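Local coordinates for protein methyl-coenzyme M reductase I beta subunit (PDB 1E6Y) that forms part of the methyl-coenzyme M reductase complex, which with nickel cofactor F430 catalyses the final, methane-releasing step of methanogenesis, at residues G370-N373 with V378-H381; A209-Y214 with F385-V390; S200-M205 with S404-S409; T327-N332 with G351-F356. One frame throughout, in Å; residues are numbered along the deposited sequence.

In the fold
All four contacts lie in the largely helical C-terminal family region, and none cross. Contact 3 opens first, at the start of helix 204-221, and contact 2 opens farther along that helix. Contact 4 opens on helix 323-339 and soon closes on helix 348-358. Contact 1 follows it, pinching together a tight turn on the way to helix 387-395. Contact 2 then closes at the start of that helix, enclosing contacts 4 and 1, and contact 3 closes last, on helix 405-416, enclosing all the others. Contacts 1, 2 and 4 touch one another; contact 3 touches none of them, adjoining contact 2 only along helix 204-221, and like contact 4 it has neighbours on the gamma subunit.

Contact 1. Residues G370-N373 with V378-H381; sequences GVFN and VTRH
The F372 ring is approached here at its edge: V378 and the T379 hydroxyl lie close to its plane, with CE2 of F372 3.7 Å from CB of V378. Other rings of the same chain complete its setting, F356 meeting it edge-to-face and H376 lying at about 45° to it. The motif is a tight turn within the long connection between helices 348-358 and 387-395, closed by a side-chain-to-backbone hydrogen bond, and it borders the coenzyme B pocket: V378 touches the bound coenzyme, and a branched apolar residue suits both that surface and the phenylalanine rim. T379 serves two purposes. Its chi1 of 45° places OG1 between the backbone N and the carbonyl carbon, from where OG1 donates to N373 O at 2.7 Å, tilted 32° out of the carbonyl plane. Meanwhile its methyl CG2 packs 3.7 Å from F372 CD2. Replacing T379 by a valine would probably leave N373 O without this donor and the turn less firmly closed. Next to it, R380 points its guanidinium away from the contact, forming salt bridges with E182 and with an acidic side chain of another protein chain. On the opposite arm the N373 amide folds back over its own chain, ND2 making a weak bond of 3.4 Å to V371 O.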
# COMPACT_ATOMS: atom_id res chain seq x y z
N GLY E 370 -14.24 -21.12 -2.29
CA GLY E 370 -14.90 -20.15 -3.16
C GLY E 370 -14.34 -18.74 -3.17
O GLY E 370 -14.62 -17.98 -4.09
N VAL E 371 -13.56 -18.38 -2.15
CA VAL E 371 -13.02 -17.02 -2.06
C VAL E 371 -11.71 -16.85 -2.83
O VAL E 371 -11.26 -15.73 -3.07
CB VAL E 371 -12.80 -16.59 -0.59
CG1 VAL E 371 -14.08 -16.79 0.21
CG2 VAL E 371 -11.65 -17.37 0.04
N PHE E 372 -11.14 -17.97 -3.27
CA PHE E 372 -9.85 -17.95 -3.94
C PHE E 372 -9.95 -17.62 -5.43
O PHE E 372 -11.03 -17.68 -6.02
CB PHE E 372 -9.14 -19.29 -3.75
CG PHE E 372 -8.70 -19.53 -2.33
CD1 PHE E 372 -9.53 -20.20 -1.44
CD2 PHE E 372 -7.48 -19.04 -1.87
CE1 PHE E 372 -9.16 -20.38 -0.11
CE2 PHE E 372 -7.10 -19.21 -0.55
CZ PHE E 372 -7.93 -19.88 0.34
N ASN E 373 -8.82 -17.22 -6.00
CA ASN E 373 -8.75 -16.85 -7.41
C ASN E 373 -7.30 -16.86 -7.88
O ASN E 373 -6.38 -17.02 -7.07
CB ASN E 373 -9.37 -15.46 -7.64
CG ASN E 373 -8.83 -14.40 -6.69
OD1 ASN E 373 -7.80 -13.78 -6.96
ND2 ASN E 373 -9.52 -14.19 -5.57
N VAL E 378 -2.44 -16.89 -2.27
CA VAL E 378 -2.35 -18.31 -1.95
C VAL E 378 -2.39 -19.20 -3.19
O VAL E 378 -1.70 -20.22 -3.24
CB VAL E 378 -3.49 -18.73 -0.99
CG1 VAL E 378 -3.40 -20.21 -0.67
CG2 VAL E 378 -3.43 -17.90 0.28
N THR E 379 -3.16 -18.79 -4.19
CA THR E 379 -3.49 -19.69 -5.30
C THR E 379 -3.07 -19.20 -6.69
O THR E 379 -3.52 -19.74 -7.70
CB THR E 379 -5.00 -20.00 -5.31
OG1 THR E 379 -5.75 -18.79 -5.12
CG2 THR E 379 -5.36 -20.99 -4.20
N ARG E 380 -2.18 -18.21 -6.73
CA ARG E 380 -1.67 -17.69 -7.97
C ARG E 380 -0.59 -18.54 -8.62
O ARG E 380 -0.22 -18.34 -9.77
CB ARG E 380 -1.08 -16.27 -7.78
CG ARG E 380 0.05 -16.19 -6.76
CD ARG E 380 0.56 -14.75 -6.74
NE ARG E 380 1.36 -14.42 -7.91
CZ ARG E 380 2.06 -13.32 -8.08
NH1 ARG E 380 2.79 -13.10 -9.15
NH2 ARG E 380 2.05 -12.36 -7.13
N HIS E 381 0.01 -19.45 -7.85
CA HIS E 381 1.34 -19.95 -8.19
C HIS E 381 1.40 -20.84 -9.41
O HIS E 381 2.29 -20.69 -10.25
CB HIS E 381 1.94 -20.65 -6.98
CG HIS E 381 1.84 -19.84 -5.73
ND1 HIS E 381 2.64 -18.74 -5.49
CD2 HIS E 381 0.92 -19.86 -4.73
CE1 HIS E 381 2.21 -18.12 -4.41
NE2 HIS E 381 1.17 -18.77 -3.93

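Contact 2. Residues A209-Y214 with F385-V390; sequences ALSSIY and FAIPCV
S211 and P388 form the tight centre of this contact, their CA atoms just 4.9 Å apart. The S211 hydroxyl lies against the start of helix 387-395, with OG of S211 3.3 Å from P388 CA and 3.4 Å from I387 CG2. OG is equally near P388 N, but a proline nitrogen has no hydrogen to share, and the approach is a van der Waals one. Serine suits the place because a larger side chain could hardly fit at this spacing, and its chi1 of 175° swings OG toward the proline. Proline in turn suits the first turn of a helix, where its missing N-H costs no helical bond. S212 bonds through OG back to S208 O; its contact with the proline ring is doubtful, since the side chain has two conformers. Away from this centre the segments diverge, and although everything is buried, the looser flanks belong to other partners: L210 and I213 pack on helix 29-40, while C389 faces helix 296-318. I387 also leans on T379, linking the contact to the neighbouring loop. The arrangement is that of a proline-containing first turn, at the N-terminal end of helix 387-395, set against the serine face of helix 204-221 in the buried part of the C-terminal region.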
# COMPACT_ATOMS: atom_id res chain seq x y z
N ALA E 209 -14.20 -25.06 -17.13
CA ALA E 209 -13.94 -24.62 -18.50
C ALA E 209 -13.82 -23.10 -18.59
O ALA E 209 -12.86 -22.57 -19.16
CB ALA E 209 -15.04 -25.11 -19.43
N LEU E 210 -14.79 -22.40 -18.00
CA LEU E 210 -14.78 -20.94 -17.99
C LEU E 210 -13.58 -20.40 -17.22
O LEU E 210 -12.91 -19.46 -17.66
CB LEU E 210 -16.08 -20.39 -17.38
CG LEU E 210 -16.23 -18.87 -17.36
CD1 LEU E 210 -16.07 -18.31 -18.77
CD2 LEU E 210 -17.59 -18.50 -16.79
N SER E 211 -13.28 -21.02 -16.08
CA SER E 211 -12.12 -20.64 -15.27
C SER E 211 -10.81 -20.83 -16.04
O SER E 211 -9.93 -19.98 -15.98
CB SER E 211 -12.09 -21.46 -13.98
OG SER E 211 -10.92 -21.18 -13.23
N SER E 212 -10.72 -21.92 -16.79
CA SER E 212 -9.54 -22.19 -17.62
C SER E 212 -9.35 -21.11 -18.67
O SER E 212 -8.23 -20.67 -18.93
CB SER E 212 -9.68 -23.56 -18.29
OG SER E 212 -9.73 -24.60 -17.33
N ILE E 213 -10.46 -20.68 -19.27
CA ILE E 213 -10.43 -19.61 -20.27
C ILE E 213 -9.90 -18.31 -19.65
O ILE E 213 -8.99 -17.69 -20.20
CB ILE E 213 -11.84 -19.39 -20.86
CG1 ILE E 213 -12.20 -20.58 -21.76
CG2 ILE E 213 -11.90 -18.08 -21.65
CD1 ILE E 213 -13.66 -20.66 -22.12
N TYR E 214 -10.39 -17.98 -18.46
CA TYR E 214 -9.94 -16.78 -17.76
C TYR E 214 -8.48 -16.91 -17.32
O TYR E 214 -7.67 -16.01 -17.54
CB TYR E 214 -10.81 -16.50 -16.54
CG TYR E 214 -12.19 -15.95 -16.85
CD1 TYR E 214 -13.31 -16.36 -16.13
CD2 TYR E 214 -12.36 -14.94 -17.81
CE1 TYR E 214 -14.55 -15.78 -16.33
CE2 TYR E 214 -13.61 -14.36 -18.03
CZ TYR E 214 -14.70 -14.78 -17.28
OH TYR E 214 -15.93 -14.20 -17.47
N PHE E 385 -3.55 -24.02 -13.73
CA PHE E 385 -3.98 -25.42 -13.66
C PHE E 385 -4.66 -25.79 -12.35
O PHE E 385 -5.17 -26.90 -12.20
CB PHE E 385 -2.79 -26.35 -13.91
CG PHE E 385 -2.09 -26.11 -15.22
CD1 PHE E 385 -0.73 -25.84 -15.25
CD2 PHE E 385 -2.80 -26.12 -16.42
CE1 PHE E 385 -0.08 -25.57 -16.46
CE2 PHE E 385 -2.16 -25.85 -17.63
CZ PHE E 385 -0.80 -25.57 -17.65
N ALA E 386 -4.72 -24.84 -11.41
CA ALA E 386 -5.27 -25.11 -10.08
C ALA E 386 -6.67 -24.54 -9.90
O ALA E 386 -7.59 -25.25 -9.48
CB ALA E 386 -4.33 -24.57 -9.01
N ILE E 387 -6.84 -23.26 -10.23
CA ILE E 387 -8.10 -22.56 -9.99
C ILE E 387 -9.33 -23.13 -10.72
O ILE E 387 -10.42 -23.14 -10.16
CB ILE E 387 -7.93 -21.04 -10.30
CG1 ILE E 387 -7.08 -20.39 -9.21
CG2 ILE E 387 -9.29 -20.35 -10.39
CD1 ILE E 387 -7.70 -20.47 -7.82
N PRO E 388 -9.15 -23.67 -11.94
CA PRO E 388 -10.29 -24.34 -12.59
C PRO E 388 -10.88 -25.49 -11.77
O PRO E 388 -12.10 -25.66 -11.72
CB PRO E 388 -9.70 -24.82 -13.91
CG PRO E 388 -8.66 -23.81 -14.22
CD PRO E 388 -8.03 -23.49 -12.88
N CYS E 389 -10.02 -26.22 -11.06
CA CYS E 389 -10.46 -27.28 -10.15
C CYS E 389 -11.24 -26.72 -8.97
O CYS E 389 -12.23 -27.31 -8.53
CB CYS E 389 -9.27 -28.08 -9.65
SG CYS E 389 -8.23 -28.74 -10.97
N VAL E 390 -10.80 -25.57 -8.46
CA VAL E 390 -11.50 -24.90 -7.36
C VAL E 390 -12.91 -24.46 -7.77
O VAL E 390 -13.86 -24.68 -7.03
CB VAL E 390 -10.69 -23.68 -6.87
CG1 VAL E 390 -11.41 -23.00 -5.70
CG2 VAL E 390 -9.30 -24.11 -6.44

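Contact 3. Residues S200-M205 with S404-S409; sequences SNRNAM and SIESTS
Two bent side chains bring R202 and E406 together: the arginine turns at chi3 (112°) and the glutamate folds at chi2 (88°), and the two side chains cross at about a right angle. The result is an end-on salt bridge joining the short connection between helices 193-199 and 204-221, just past the Schellman motif at N201, to the first turn of helix 405-416. Both terminal nitrogens grip one oxygen: NH2 of R202 lies 2.9 Å from OE1 of E406, and NH1 of R202 reaches the same OE1 at 3.2 Å. They arrive from the same face of the carboxylate, whose plane is turned 38° from that of the guanidinium. I405 CD1 sits over the centre of one guanidinium face and, 3.7 Å from R202 CG, packs on the arginine's aliphatic part too. A leucine in place of R202 would probably leave E406 OE1 without its two donors and the carboxylate less firmly held. P62 of the gamma subunit also packs on R202, setting the bridge beside a subunit interface. An acidic residue suits a helix start, and S404 at the N-cap adds to the order there: its OG makes a weak bond to E406 OE2 at 3.3 Å and accepts another weak one from S407 N.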
# COMPACT_ATOMS: atom_id res chain seq x y z
N SER E 200 -21.73 -20.52 -14.04
CA SER E 200 -21.86 -21.84 -14.64
C SER E 200 -23.16 -22.55 -14.25
O SER E 200 -23.44 -23.64 -14.74
CB SER E 200 -20.67 -22.73 -14.25
OG SER E 200 -20.85 -23.30 -12.96
N ASN E 201 -23.92 -21.94 -13.35
CA ASN E 201 -25.14 -22.54 -12.80
C ASN E 201 -24.83 -23.86 -12.08
O ASN E 201 -25.59 -24.82 -12.17
CB ASN E 201 -26.17 -22.76 -13.92
CG ASN E 201 -26.72 -21.45 -14.46
OD1 ASN E 201 -27.79 -21.00 -14.05
ND2 ASN E 201 -25.97 -20.80 -15.35
N ARG E 202 -23.72 -23.85 -11.35
CA ARG E 202 -23.23 -24.99 -10.59
C ARG E 202 -22.98 -26.22 -11.47
O ARG E 202 -23.14 -27.34 -11.01
CB ARG E 202 -24.15 -25.33 -9.42
CG ARG E 202 -24.26 -24.18 -8.41
CD ARG E 202 -25.41 -24.50 -7.47
NE ARG E 202 -24.96 -24.79 -6.10
CZ ARG E 202 -25.13 -23.87 -5.15
NH1 ARG E 202 -24.74 -24.09 -3.89
NH2 ARG E 202 -25.71 -22.71 -5.43
N ASN E 203 -22.58 -25.98 -12.72
CA ASN E 203 -22.13 -27.05 -13.61
C ASN E 203 -20.63 -27.17 -13.47
O ASN E 203 -19.88 -26.30 -13.92
CB ASN E 203 -22.50 -26.72 -15.06
CG ASN E 203 -22.16 -27.84 -16.03
OD1 ASN E 203 -21.01 -28.25 -16.15
ND2 ASN E 203 -23.16 -28.32 -16.76
N ALA E 204 -20.18 -28.28 -12.89
CA ALA E 204 -18.78 -28.48 -12.55
C ALA E 204 -17.81 -28.27 -13.72
O ALA E 204 -16.90 -27.44 -13.64
CB ALA E 204 -18.58 -29.86 -11.94
N MET E 205 -18.04 -28.98 -14.82
CA MET E 205 -17.11 -28.93 -15.94
C MET E 205 -17.17 -27.62 -16.73
O MET E 205 -16.17 -27.20 -17.31
CB MET E 205 -17.31 -30.11 -16.88
CG MET E 205 -16.15 -30.27 -17.86
SD MET E 205 -16.31 -31.68 -18.95
CE MET E 205 -16.52 -33.00 -17.73
N SER E 404 -20.91 -19.23 0.66
CA SER E 404 -21.40 -19.96 -0.49
C SER E 404 -21.49 -19.07 -1.72
O SER E 404 -21.28 -17.86 -1.64
CB SER E 404 -22.79 -20.53 -0.18
OG SER E 404 -23.68 -19.49 0.21
N ILE E 405 -21.82 -19.69 -2.85
CA ILE E 405 -22.04 -18.98 -4.10
C ILE E 405 -23.08 -17.87 -3.91
O ILE E 405 -22.85 -16.73 -4.32
CB ILE E 405 -22.54 -19.96 -5.20
CG1 ILE E 405 -21.42 -20.95 -5.55
CG2 ILE E 405 -22.97 -19.19 -6.44
CD1 ILE E 405 -21.90 -22.14 -6.37
N GLU E 406 -24.17 -18.19 -3.23
CA GLU E 406 -25.23 -17.23 -2.96
C GLU E 406 -24.73 -16.09 -2.08
O GLU E 406 -25.10 -14.93 -2.29
CB GLU E 406 -26.41 -17.93 -2.26
CG GLU E 406 -26.83 -19.24 -2.91
CD GLU E 406 -26.06 -20.45 -2.38
OE1 GLU E 406 -25.21 -20.99 -3.12
OE2 GLU E 406 -26.32 -20.86 -1.23
N SER E 407 -23.87 -16.41 -1.13
CA SER E 407 -23.35 -15.44 -0.17
C SER E 407 -22.51 -14.36 -0.85
O SER E 407 -22.68 -13.17 -0.58
CB SER E 407 -22.50 -16.15 0.89
OG SER E 407 -21.89 -15.22 1.77
N THR E 408 -21.60 -14.78 -1.72
CA THR E 408 -20.62 -13.87 -2.31
C THR E 408 -20.98 -13.42 -3.72
O THR E 408 -20.52 -12.37 -4.18
CB THR E 408 -19.20 -14.49 -2.35
OG1 THR E 408 -19.18 -15.58 -3.29
CG2 THR E 408 -18.81 -15.01 -0.97
N SER E 409 -21.77 -14.23 -4.42
CA SER E 409 -21.90 -14.11 -5.87
C SER E 409 -23.34 -14.21 -6.38
O SER E 409 -23.56 -14.51 -7.55
CB SER E 409 -21.05 -15.18 -6.55
OG SER E 409 -19.73 -15.19 -6.05

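Contact 4. Residues T327-N332 with G351-F356; sequences TLLYFN and GTAVGF
Apolar contacts carry the meeting of L328 and L329 with A353 and V354. The methyl of A353 presses between the two leucines: its CB lies 3.6 Å from L328 CB and 3.7 Å from L329 CB. The same methyl comes within 3.2 Å of L329 N, a snug fit against the backbone itself. Alanine suits this point, since the axes of the short segments approach to 7.7 Å and a longer side chain would meet the opposing backbone. To one side, V354 CG2 lies against L329 CD1 and, at 3.7 Å, L329 CG, the two side chains crossing obliquely; the leucine's chi1 of -153° keeps CG roughly opposite its backbone N, extended toward the valine. No polar bond joins the two segments. The N332 amide instead donates through ND2 to L328 O at 2.9 Å, nearly straight at 170° and in the carbonyl plane. T307 OG1 bonds to the same nitrogen and C344 N to OD1, which holds the buried amide from both ends. Segments 327-332 and 351-356 run at 140°, roughly antiparallel, as in a helical hairpin of consecutive helices. Helix 296-318 packs against L328, helix 261-274 receives F331, and Y330 reaches T116 of the gamma subunit.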
# COMPACT_ATOMS: atom_id res chain seq x y z
N THR E 327 -7.10 -32.72 -2.78
CA THR E 327 -7.14 -33.45 -4.04
C THR E 327 -6.01 -33.01 -4.97
O THR E 327 -5.30 -33.83 -5.53
CB THR E 327 -8.49 -33.25 -4.77
OG1 THR E 327 -9.55 -33.80 -3.97
CG2 THR E 327 -8.47 -33.95 -6.11
N LEU E 328 -5.85 -31.69 -5.12
CA LEU E 328 -4.80 -31.13 -5.96
C LEU E 328 -3.41 -31.49 -5.44
O LEU E 328 -2.50 -31.79 -6.22
CB LEU E 328 -4.95 -29.60 -6.04
CG LEU E 328 -5.80 -29.01 -7.17
CD1 LEU E 328 -7.14 -29.73 -7.26
CD2 LEU E 328 -6.00 -27.52 -6.92
N LEU E 329 -3.26 -31.51 -4.12
CA LEU E 329 -2.00 -31.88 -3.48
C LEU E 329 -1.70 -33.36 -3.72
O LEU E 329 -0.69 -33.70 -4.33
CB LEU E 329 -2.07 -31.61 -1.97
CG LEU E 329 -0.77 -31.32 -1.20
CD1 LEU E 329 -1.13 -30.96 0.23
CD2 LEU E 329 0.17 -32.51 -1.23
N TYR E 330 -2.62 -34.22 -3.30
CA TYR E 330 -2.34 -35.64 -3.25
C TYR E 330 -2.44 -36.37 -4.57
O TYR E 330 -1.69 -37.31 -4.80
CB TYR E 330 -3.21 -36.30 -2.18
CG TYR E 330 -2.74 -35.95 -0.80
CD1 TYR E 330 -3.46 -35.05 -0.01
CD2 TYR E 330 -1.46 -36.30 -0.38
CE1 TYR E 330 -2.90 -34.49 1.14
CE2 TYR E 330 -0.90 -35.75 0.76
CZ TYR E 330 -1.61 -34.84 1.51
OH TYR E 330 -0.99 -34.21 2.56
N PHE E 331 -3.25 -35.87 -5.50
CA PHE E 331 -3.26 -36.46 -6.84
C PHE E 331 -1.87 -36.38 -7.43
O PHE E 331 -1.34 -37.38 -7.94
CB PHE E 331 -4.25 -35.76 -7.77
CG PHE E 331 -4.12 -36.20 -9.21
CD1 PHE E 331 -4.61 -37.44 -9.61
CD2 PHE E 331 -3.35 -35.47 -10.11
CE1 PHE E 331 -4.31 -37.96 -10.87
CE2 PHE E 331 -3.04 -35.98 -11.37
CZ PHE E 331 -3.52 -37.23 -11.75
N ASN E 332 -1.26 -35.20 -7.34
CA ASN E 332 0.04 -34.95 -7.94
C ASN E 332 1.19 -35.55 -7.14
O ASN E 332 2.12 -36.11 -7.72
CB ASN E 332 0.25 -33.45 -8.12
CG ASN E 332 -0.57 -32.90 -9.27
OD1 ASN E 332 -0.28 -33.19 -10.43
ND2 ASN E 332 -1.67 -32.23 -8.95
N GLY E 351 2.32 -27.60 -4.97
CA GLY E 351 2.74 -26.50 -4.12
C GLY E 351 1.60 -25.55 -3.82
O GLY E 351 1.34 -25.23 -2.66
N THR E 352 0.90 -25.11 -4.87
CA THR E 352 -0.29 -24.28 -4.69
C THR E 352 -1.27 -24.96 -3.73
O THR E 352 -1.76 -24.33 -2.80
CB THR E 352 -1.00 -24.03 -6.04
OG1 THR E 352 -0.13 -23.31 -6.91
CG2 THR E 352 -2.28 -23.22 -5.84
N ALA E 353 -1.42 -26.27 -3.88
CA ALA E 353 -2.38 -27.04 -3.09
C ALA E 353 -1.98 -27.15 -1.62
O ALA E 353 -2.83 -27.23 -0.74
CB ALA E 353 -2.56 -28.42 -3.68
N VAL E 354 -0.67 -27.18 -1.36
CA VAL E 354 -0.16 -27.21 0.01
C VAL E 354 -0.60 -25.94 0.77
O VAL E 354 -1.25 -26.03 1.81
CB VAL E 354 1.38 -27.33 0.04
CG1 VAL E 354 1.90 -27.12 1.46
CG2 VAL E 354 1.81 -28.70 -0.47
N GLY E 355 -0.33 -24.78 0.18
CA GLY E 355 -0.71 -23.53 0.81
C GLY E 355 -2.21 -23.31 0.82
O GLY E 355 -2.77 -22.78 1.78
N PHE E 356 -2.86 -23.73 -0.26
CA PHE E 356 -4.31 -23.64 -0.41
C PHE E 356 -5.02 -24.49 0.66
O PHE E 356 -5.95 -24.01 1.30
CB PHE E 356 -4.69 -24.09 -1.83
CG PHE E 356 -6.18 -24.18 -2.08
CD1 PHE E 356 -6.67 -25.11 -2.99
CD2 PHE E 356 -7.08 -23.33 -1.44
CE1 PHE E 356 -8.04 -25.20 -3.25
CE2 PHE E 356 -8.44 -23.42 -1.68
CZ PHE E 356 -8.92 -24.36 -2.59